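Sulfur oxidation protein SOXB (Thermus thermophilus, PDB 2WDD) hydrolyses sulfur-sulfur bonds, releasing sulfate from a cysteine S-thiosulfonate in the Sox sulfur oxidation pathway, with a two-manganese centre. Local coordinates at residues G60-L65 against R72-E77; Y84-V89 against L290-W295; G105-L110 against K310-V315. One frame throughout, in Å; residues are numbered along the deposited sequence. Where two conformers were deposited one is given.

Interaction 1: residues G60-L65 against R72-E77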
loop_
_atom_site.group_PDB
_atom_site.type_symbol
_atom_site.label_atom_id
_atom_site.label_comp_id
_atom_site.label_asym_id
_atom_site.label_seq_id
_atom_site.Cartn_x
_atom_site.Cartn_y
_atom_site.Cartn_z
ATOM N N GLY A 60 10.772 16.798 -3.263
ATOM C CA GLY A 60 12.138 16.315 -3.350
ATOM C C GLY A 60 12.593 15.373 -2.263
ATOM O O GLY A 60 13.773 15.022 -2.204
ATOM N N ARG A 61 11.691 14.960 -1.387
ATOM C CA ARG A 61 12.071 14.045 -0.323
ATOM C C ARG A 61 11.452 12.666 -0.527
ATOM O O ARG A 61 10.451 12.524 -1.241
ATOM C CB ARG A 61 11.751 14.617 1.064
ATOM C CG ARG A 61 10.290 14.547 1.478
ATOM C CD ARG A 61 9.983 15.500 2.654
ATOM N NE ARG A 61 9.434 14.796 3.814
ATOM C CZ ARG A 61 9.612 15.172 5.079
ATOM N NH1 ARG A 61 9.065 14.474 6.070
ATOM N NH2 ARG A 61 10.327 16.254 5.357
ATOM N N PRO A 62 12.059 11.632 0.073
ATOM C CA PRO A 62 11.538 10.270 -0.043
ATOM C C PRO A 62 10.066 10.285 0.330
ATOM O O PRO A 62 9.659 10.931 1.308
ATOM C CB PRO A 62 12.360 9.505 0.998
ATOM C CG PRO A 62 13.706 10.196 0.928
ATOM C CD PRO A 62 13.360 11.659 0.777
ATOM N N GLY A 63 9.267 9.618 -0.492
ATOM C CA GLY A 63 7.823 9.591 -0.320
ATOM C C GLY A 63 7.157 10.480 -1.364
ATOM O O GLY A 63 5.946 10.401 -1.579
ATOM N N TYR A 64 7.949 11.355 -1.991
ATOM C CA TYR A 64 7.442 12.271 -3.008
ATOM C C TYR A 64 8.285 12.258 -4.286
ATOM O O TYR A 64 8.189 13.177 -5.103
ATOM C CB TYR A 64 7.370 13.695 -2.450
ATOM C CG TYR A 64 6.382 13.839 -1.304
ATOM C CD1 TYR A 64 5.015 13.899 -1.547
ATOM C CD2 TYR A 64 6.813 13.838 0.017
ATOM C CE1 TYR A 64 4.109 14.017 -0.504
ATOM C CE2 TYR A 64 5.916 13.973 1.063
ATOM C CZ TYR A 64 4.567 14.048 0.791
ATOM O OH TYR A 64 3.676 14.166 1.835
ATOM N N LEU A 65 9.076 11.202 -4.463
ATOM C CA LEU A 65 9.929 11.071 -5.639
ATOM C C LEU A 65 9.312 10.080 -6.619
ATOM O O LEU A 65 8.881 8.995 -6.226
ATOM C CB LEU A 65 11.332 10.593 -5.236
ATOM C CG LEU A 65 12.051 11.468 -4.214
ATOM C CD1 LEU A 65 13.242 10.704 -3.650
ATOM C CD2 LEU A 65 12.505 12.765 -4.861
ATOM N N ARG A 72 17.467 9.456 -10.238
ATOM C CA ARG A 72 18.610 10.320 -9.964
ATOM C C ARG A 72 18.908 10.407 -8.473
ATOM O O ARG A 72 20.071 10.369 -8.051
ATOM C CB ARG A 72 18.356 11.718 -10.525
ATOM C CG ARG A 72 18.335 11.759 -12.041
ATOM C CD ARG A 72 18.354 13.199 -12.535
ATOM N NE ARG A 72 17.122 13.927 -12.232
ATOM C CZ ARG A 72 16.097 14.052 -13.075
ATOM N NH1 ARG A 72 16.144 13.464 -14.262
ATOM N NH2 ARG A 72 15.030 14.776 -12.735
ATOM N N TYR A 73 17.854 10.547 -7.671
ATOM C CA TYR A 73 18.022 10.685 -6.227
ATOM C C TYR A 73 18.823 9.542 -5.622
ATOM O O TYR A 73 19.686 9.753 -4.773
ATOM C CB TYR A 73 16.650 10.782 -5.553
ATOM C CG TYR A 73 16.699 11.058 -4.069
ATOM C CD1 TYR A 73 16.545 12.357 -3.575
ATOM C CD2 TYR A 73 16.843 10.026 -3.152
ATOM C CE1 TYR A 73 16.560 12.609 -2.212
ATOM C CE2 TYR A 73 16.859 10.274 -1.796
ATOM C CZ TYR A 73 16.738 11.561 -1.332
ATOM O OH TYR A 73 16.734 11.801 0.032
ATOM N N TYR A 74 18.529 8.327 -6.070
ATOM C CA TYR A 74 19.182 7.135 -5.551
ATOM C C TYR A 74 20.357 6.648 -6.397
ATOM O O TYR A 74 20.963 5.631 -6.080
ATOM C CB TYR A 74 18.145 6.022 -5.370
ATOM C CG TYR A 74 17.185 6.328 -4.247
ATOM C CD1 TYR A 74 17.619 6.310 -2.922
ATOM C CD2 TYR A 74 15.868 6.684 -4.499
ATOM C CE1 TYR A 74 16.764 6.603 -1.886
ATOM C CE2 TYR A 74 15.001 7.004 -3.463
ATOM C CZ TYR A 74 15.459 6.960 -2.154
ATOM O OH TYR A 74 14.602 7.260 -1.120
ATOM N N GLY A 75 20.667 7.354 -7.481
ATOM C CA GLY A 75 21.778 6.938 -8.320
ATOM C C GLY A 75 21.548 5.607 -9.006
ATOM O O GLY A 75 22.483 4.829 -9.220
ATOM N N VAL A 76 20.296 5.340 -9.352
ATOM C CA VAL A 76 19.922 4.102 -10.028
ATOM C C VAL A 76 19.947 4.303 -11.528
ATOM O O VAL A 76 19.346 5.248 -12.055
ATOM C CB VAL A 76 18.556 3.617 -9.528
ATOM C CG1 VAL A 76 18.100 2.359 -10.289
ATOM C CG2 VAL A 76 18.647 3.337 -8.044
ATOM N N GLU A 77 20.667 3.421 -12.213
ATOM C CA GLU A 77 20.782 3.523 -13.654
ATOM C C GLU A 77 19.495 3.126 -14.364
ATOM O O GLU A 77 18.817 2.163 -13.984
ATOM C CB GLU A 77 21.966 2.704 -14.169
ATOM C CG GLU A 77 23.315 3.225 -13.699
ATOM C CD GLU A 77 24.356 3.234 -14.799
ATOM O OE1 GLU A 77 24.661 2.148 -15.332
ATOM O OE2 GLU A 77 24.875 4.323 -15.124
#

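Interaction 2: residues Y84-V89 against L290-W295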
loop_
_atom_site.group_PDB
_atom_site.type_symbol
_atom_site.label_atom_id
_atom_site.label_comp_id
_atom_site.label_asym_id
_atom_site.label_seq_id
_atom_site.Cartn_x
_atom_site.Cartn_y
_atom_site.Cartn_z
ATOM N N TYR A 84 13.306 -0.661 -12.864
ATOM C CA TYR A 84 12.000 -1.253 -13.192
ATOM C C TYR A 84 11.072 -1.230 -11.967
ATOM O O TYR A 84 9.892 -0.896 -12.081
ATOM C CB TYR A 84 12.218 -2.693 -13.675
ATOM C CG TYR A 84 10.985 -3.571 -13.765
ATOM C CD1 TYR A 84 9.798 -3.108 -14.332
ATOM C CD2 TYR A 84 11.035 -4.895 -13.351
ATOM C CE1 TYR A 84 8.680 -3.944 -14.457
ATOM C CE2 TYR A 84 9.929 -5.717 -13.436
ATOM C CZ TYR A 84 8.757 -5.254 -14.005
ATOM O OH TYR A 84 7.657 -6.101 -14.115
ATOM N N LEU A 85 11.601 -1.569 -10.799
ATOM C CA LEU A 85 10.789 -1.554 -9.582
ATOM C C LEU A 85 10.479 -0.129 -9.116
ATOM O O LEU A 85 9.393 0.177 -8.620
ATOM C CB LEU A 85 11.546 -2.248 -8.443
ATOM C CG LEU A 85 11.289 -3.751 -8.257
ATOM C CD1 LEU A 85 11.643 -4.544 -9.500
ATOM C CD2 LEU A 85 12.059 -4.261 -7.038
ATOM N N LEU A 86 11.490 0.726 -9.227
ATOM C CA LEU A 86 11.487 2.041 -8.617
ATOM C C LEU A 86 10.677 3.148 -9.259
ATOM O O LEU A 86 10.233 4.074 -8.570
ATOM C CB LEU A 86 12.950 2.492 -8.486
ATOM C CG LEU A 86 13.324 3.650 -7.564
ATOM C CD1 LEU A 86 12.917 3.337 -6.123
ATOM C CD2 LEU A 86 14.854 3.869 -7.629
ATOM N N SER A 87 10.512 3.096 -10.574
ATOM C CA SER A 87 9.891 4.201 -11.285
ATOM C C SER A 87 8.962 3.742 -12.416
ATOM O O SER A 87 9.095 2.625 -12.923
ATOM C CB SER A 87 11.045 5.016 -11.893
ATOM O OG SER A 87 10.614 6.059 -12.748
ATOM N N TYR A 88 8.069 4.630 -12.856
ATOM C CA TYR A 88 7.191 4.334 -13.995
ATOM C C TYR A 88 7.962 4.478 -15.316
ATOM O O TYR A 88 7.475 4.058 -16.360
ATOM C CB TYR A 88 5.975 5.288 -14.034
ATOM C CG TYR A 88 6.306 6.736 -14.365
ATOM C CD1 TYR A 88 6.294 7.210 -15.675
ATOM C CD2 TYR A 88 6.612 7.626 -13.354
ATOM C CE1 TYR A 88 6.630 8.549 -15.953
ATOM C CE2 TYR A 88 6.919 8.937 -13.616
ATOM C CZ TYR A 88 6.935 9.390 -14.902
ATOM O OH TYR A 88 7.235 10.720 -15.111
ATOM N N VAL A 89 9.126 5.125 -15.289
ATOM C CA VAL A 89 9.892 5.335 -16.525
ATOM C C VAL A 89 10.191 3.991 -17.200
ATOM O O VAL A 89 10.621 3.053 -16.539
ATOM C CB VAL A 89 11.171 6.165 -16.254
ATOM C CG1 VAL A 89 12.073 6.214 -17.490
ATOM C CG2 VAL A 89 10.786 7.582 -15.821
ATOM N N LEU A 290 9.541 3.098 -1.757
ATOM C CA LEU A 290 10.782 2.363 -2.018
ATOM C C LEU A 290 11.952 3.273 -1.647
ATOM O O LEU A 290 11.972 4.445 -2.037
ATOM C CB LEU A 290 10.903 1.962 -3.497
ATOM C CG LEU A 290 10.201 0.648 -3.864
ATOM C CD1 LEU A 290 9.888 0.610 -5.352
ATOM C CD2 LEU A 290 11.048 -0.558 -3.442
ATOM N N THR A 291 12.897 2.743 -0.870
ATOM C CA THR A 291 14.078 3.508 -0.456
ATOM C C THR A 291 15.346 2.665 -0.673
ATOM O O THR A 291 15.799 1.965 0.233
ATOM C CB THR A 291 13.992 3.931 1.024
ATOM O OG1 THR A 291 13.779 2.775 1.841
ATOM C CG2 THR A 291 12.864 4.917 1.232
ATOM N N PRO A 292 15.935 2.728 -1.877
ATOM C CA PRO A 292 17.145 1.955 -2.180
ATOM C C PRO A 292 18.303 2.263 -1.237
ATOM O O PRO A 292 19.159 1.407 -1.001
ATOM C CB PRO A 292 17.462 2.367 -3.611
ATOM C CG PRO A 292 16.086 2.631 -4.207
ATOM C CD PRO A 292 15.359 3.349 -3.082
ATOM N N ARG A 293 18.281 3.465 -0.666
ATOM C CA ARG A 293 19.259 3.889 0.332
ATOM C C ARG A 293 18.390 4.394 1.481
ATOM O O ARG A 293 17.338 4.996 1.239
ATOM C CB ARG A 293 20.119 5.032 -0.212
ATOM C CG ARG A 293 20.936 4.661 -1.433
ATOM C CD ARG A 293 21.933 5.761 -1.773
ATOM N NE ARG A 293 22.518 5.588 -3.101
ATOM C CZ ARG A 293 23.592 4.849 -3.358
ATOM N NH1 ARG A 293 24.198 4.191 -2.379
ATOM N NH2 ARG A 293 24.062 4.764 -4.597
ATOM N N PRO A 294 18.801 4.149 2.737
ATOM C CA PRO A 294 17.973 4.572 3.873
ATOM C C PRO A 294 17.883 6.090 3.986
ATOM O O PRO A 294 18.798 6.825 3.587
ATOM C CB PRO A 294 18.697 3.970 5.082
ATOM C CG PRO A 294 20.154 3.924 4.637
ATOM C CD PRO A 294 20.093 3.572 3.168
ATOM N N TRP A 295 16.762 6.552 4.521
ATOM C CA TRP A 295 16.502 7.968 4.671
ATOM C C TRP A 295 16.897 8.356 6.088
ATOM O O TRP A 295 16.371 7.808 7.055
ATOM C CB TRP A 295 15.004 8.216 4.442
ATOM C CG TRP A 295 14.573 9.631 4.505
ATOM C CD1 TRP A 295 15.354 10.752 4.369
ATOM C CD2 TRP A 295 13.237 10.091 4.658
ATOM N NE1 TRP A 295 14.579 11.883 4.456
ATOM C CE2 TRP A 295 13.271 11.504 4.638
ATOM C CE3 TRP A 295 12.003 9.447 4.815
ATOM C CZ2 TRP A 295 12.111 12.281 4.757
ATOM C CZ3 TRP A 295 10.861 10.219 4.945
ATOM C CH2 TRP A 295 10.920 11.621 4.891
#

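Interaction 3: residues G105-L110 against K310-V315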
loop_
_atom_site.group_PDB
_atom_site.type_symbol
_atom_site.label_atom_id
_atom_site.label_comp_id
_atom_site.label_asym_id
_atom_site.label_seq_id
_atom_site.Cartn_x
_atom_site.Cartn_y
_atom_site.Cartn_z
ATOM N N GLY A 105 5.285 -17.475 -3.986
ATOM C CA GLY A 105 6.289 -18.483 -4.278
ATOM C C GLY A 105 7.669 -17.868 -4.380
ATOM O O GLY A 105 8.596 -18.240 -3.652
ATOM N N ALA A 106 7.802 -16.890 -5.270
ATOM C CA ALA A 106 9.084 -16.222 -5.470
ATOM C C ALA A 106 9.565 -15.452 -4.239
ATOM O O ALA A 106 10.755 -15.465 -3.922
ATOM C CB ALA A 106 9.027 -15.319 -6.681
ATOM N N LEU A 107 8.650 -14.783 -3.539
ATOM C CA LEU A 107 9.036 -14.040 -2.338
ATOM C C LEU A 107 9.584 -15.017 -1.297
ATOM O O LEU A 107 10.579 -14.743 -0.630
ATOM C CB LEU A 107 7.854 -13.224 -1.789
ATOM C CG LEU A 107 8.047 -12.464 -0.467
ATOM C CD1 LEU A 107 9.227 -11.490 -0.533
ATOM C CD2 LEU A 107 6.773 -11.742 -0.044
ATOM N N THR A 108 8.947 -16.180 -1.187
ATOM C CA THR A 108 9.420 -17.214 -0.258
ATOM C C THR A 108 10.797 -17.727 -0.669
ATOM O O THR A 108 11.689 -17.864 0.170
ATOM C CB THR A 108 8.417 -18.360 -0.171
ATOM O OG1 THR A 108 7.162 -17.851 0.290
ATOM C CG2 THR A 108 8.913 -19.434 0.788
ATOM N N ALA A 109 10.973 -17.999 -1.958
ATOM C CA ALA A 109 12.257 -18.483 -2.465
ATOM C C ALA A 109 13.373 -17.493 -2.132
ATOM O O ALA A 109 14.457 -17.881 -1.682
ATOM C CB ALA A 109 12.181 -18.711 -3.974
ATOM N N LEU A 110 13.094 -16.209 -2.337
ATOM C CA LEU A 110 14.069 -15.164 -2.055
ATOM C C LEU A 110 14.374 -15.041 -0.561
ATOM O O LEU A 110 15.533 -14.971 -0.156
ATOM C CB LEU A 110 13.589 -13.823 -2.618
ATOM C CG LEU A 110 14.551 -12.645 -2.431
ATOM C CD1 LEU A 110 15.942 -12.995 -2.969
ATOM C CD2 LEU A 110 13.989 -11.417 -3.129
ATOM N N LYS A 310 6.672 -6.884 -4.404
ATOM C CA LYS A 310 7.665 -6.548 -5.412
ATOM C C LYS A 310 9.112 -6.594 -4.977
ATOM O O LYS A 310 9.997 -6.825 -5.808
ATOM C CB LYS A 310 7.320 -5.257 -6.158
ATOM C CG LYS A 310 7.544 -3.974 -5.397
ATOM C CD LYS A 310 6.890 -2.784 -6.135
ATOM C CE LYS A 310 7.585 -2.462 -7.458
ATOM N NZ LYS A 310 7.062 -1.193 -8.109
ATOM N N ALA A 311 9.362 -6.377 -3.691
ATOM C CA ALA A 311 10.725 -6.329 -3.196
ATOM C C ALA A 311 10.867 -6.896 -1.802
ATOM O O ALA A 311 9.959 -6.807 -0.979
ATOM C CB ALA A 311 11.215 -4.886 -3.201
ATOM N N LEU A 312 12.057 -7.416 -1.520
ATOM C CA LEU A 312 12.404 -7.854 -0.187
ATOM C C LEU A 312 13.544 -6.920 0.192
ATOM O O LEU A 312 14.527 -6.802 -0.545
ATOM C CB LEU A 312 12.918 -9.294 -0.189
ATOM C CG LEU A 312 13.323 -9.747 1.217
ATOM C CD1 LEU A 312 12.084 -9.920 2.109
ATOM C CD2 LEU A 312 14.125 -11.055 1.149
ATOM N N MET A 313 13.370 -6.180 1.279
ATOM C CA MET A 313 14.406 -5.260 1.717
ATOM C C MET A 313 15.330 -5.986 2.671
ATOM O O MET A 313 14.891 -6.475 3.714
ATOM C CB MET A 313 13.808 -4.038 2.411
ATOM C CG MET A 313 13.640 -2.853 1.473
ATOM S SD MET A 313 12.706 -3.220 -0.015
ATOM C CE MET A 313 11.072 -3.607 0.716
ATOM N N ARG A 314 16.611 -6.073 2.313
ATOM C CA ARG A 314 17.571 -6.717 3.190
ATOM C C ARG A 314 18.344 -5.629 3.908
ATOM O O ARG A 314 18.984 -4.783 3.273
ATOM C CB ARG A 314 18.528 -7.629 2.426
ATOM C CG ARG A 314 19.618 -8.206 3.341
ATOM C CD ARG A 314 20.475 -9.280 2.671
ATOM N NE ARG A 314 21.655 -9.534 3.500
ATOM C CZ ARG A 314 22.554 -10.484 3.270
ATOM N NH1 ARG A 314 22.405 -11.312 2.249
ATOM N NH2 ARG A 314 23.603 -10.601 4.072
ATOM N N VAL A 315 18.224 -5.608 5.230
ATOM C CA VAL A 315 18.884 -4.590 6.032
ATOM C C VAL A 315 19.858 -5.253 6.993
ATOM O O VAL A 315 19.443 -5.906 7.951
ATOM C CB VAL A 315 17.881 -3.721 6.800
ATOM C CG1 VAL A 315 18.592 -2.571 7.518
ATOM C CG2 VAL A 315 16.796 -3.183 5.859
#

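Interaction 1: residues G60-L65 against R72-E77
R61 O accepts a 2.9 Å hydrogen bond from Y64 N, and this bond closes the turn whose proline, P62, packs on Y73 and Y74. P62 takes the second position of the turn and G63, at a positive phi of 105°, the third, which makes R61-Y64 a type II beta turn. The P62 ring meets the tyrosines at their hydroxyl ends. Y73 OH lies 3.5 Å from P62 CD and equally close to CG, the two side chains crossing at about a right angle, while Y74 OH comes to 3.7 Å from P62 CG. L65 works on the other part of Y73: its CD1 methyl sits over one ring face, 3.6 Å from the Y73 centroid and 18° off the normal, a CH-pi contact. The same methyl also brushes Y74 CE2. All this joins the loop after strand 29-34 to the C-terminal end of helix 67-74, where G75 leaves helical angles with positive phi in a Schellman motif. With CG anti to the backbone N (chi1 -175°), the Y73 ring swings out from the helix toward the loop. Its CD2 lies 3.4 Å above the middle of the Y74 ring, so an edge of Y73 sits over the Y74 face. An alanine in place of P62 would lose CG and CD, and is likely to open a gap at the Y73 hydroxyl, weaken the contact with Y74 OH and leave the turn's backbone less restricted. Behind the turn, P62 O is hydrogen-bonded to Q267 NE2 of helix 266-273, and the P62 ring also touches W295.

Interaction 2: residues Y84-V89 against L290-W295
L86 and L290 meet through one methyl: L86 CD1 sits 3.6 Å from L290 CB, and 3.8 Å from P292 CG. Because L86 has CG anti to its own backbone N (chi1 -164°), the branch leans across to the loop, and with chi2 at 60° both methyls reach the proline; CD2 is also 3.8 Å from P292 CG. The P292 ring thus rests against the forked end of L86, while L290 borders CD1 alone. L290 is built the other way, with CG anti to the carbonyl carbon (chi1 -85°), and this carries its CD1 to the last turn of helix 81-86. There it lies 3.3 Å from L85 O, a close contact of methyl and carbonyl. That oxygen is buried but not without a partner, since K310 NZ gives it a hydrogen bond. Where the chain leaves the helix, S87 OG accepts from V89 N at 3.1 Å, forming an ST turn, and the same hydroxyl is hydrogen-bonded to G67 O. The loop 290-295 follows closely on the manganese ligand H288, whose side chain is about 8 Å from that of L290, so this apolar packing lies near the metal site, the L290 side chain about 13 Å from a manganese ion, without taking part in it. Around the contact, I70 of helix 67-74 covers L86 and Y74 of the same helix covers P292. On the far side of the loop, T291 packs on V303 of strand 300-304, and W295 begins the strand that pairs with it.

Interaction 3: residues G105-L110 against K310-V315
L312 overlaps two leucines of the facing helix, crossing L110 at a slant and meeting L107 methyl to methyl. Its CB is 3.8 Å from L110 CD2, and its CD2 is 3.9 Å from L110 CG, so the two branched groups interleave at two points. The third meeting is looser, L312 CD1 to L107 CD1 at 4.2 Å, with the side chains crossing at about a right angle. L110, a turn on from L107, points at the strand; L107 starts off to one side and only its CD1 comes round to L312. Each extends CG anti to the backbone N (chi1 175° for L107 and -178° for L110), which brings L107 CD1 and L110 CD2 to L312. This is helix-on-sheet packing: helix 104-120 lies on one face of the mixed sheet in which strand 311-320 runs antiparallel to both neighbours, 29-34 and 323-333. Such layering is consistent with the alpha/beta sandwich of metallophosphoesterases, the family of the N-terminal part. Those neighbouring strands extend the apolar layer, L107 touching F34 and L110 touching L332. Further along the strand, R314 carries on the link to the same helix through a hydrogen bond from NH1 to Q114 OE1.

How the interactions relate
From the N terminus, interaction 1 closes a short loop, with most of helix 67-74 between its two segments, before interaction 2 opens. Interactions 2 and 3 are long-range, each spanning about 200 residues, and they cross: 84-89, then 105-110, then 290-295, then 310-315. Interaction 2 ties helix 81-86 to the loop leading into strand 295-297 of one six-stranded sheet, and interaction 3 ties helix 104-120 to strand 311-320 of a second. Interactions 1 and 2 touch, their centres about 7 Å apart; interactions 2 and 3 meet where helix 81-86 comes up to the start of strand 311-320, A311 packing on L85. Interactions 1 and 3 do not touch, their nearest atoms being about 10 Å apart.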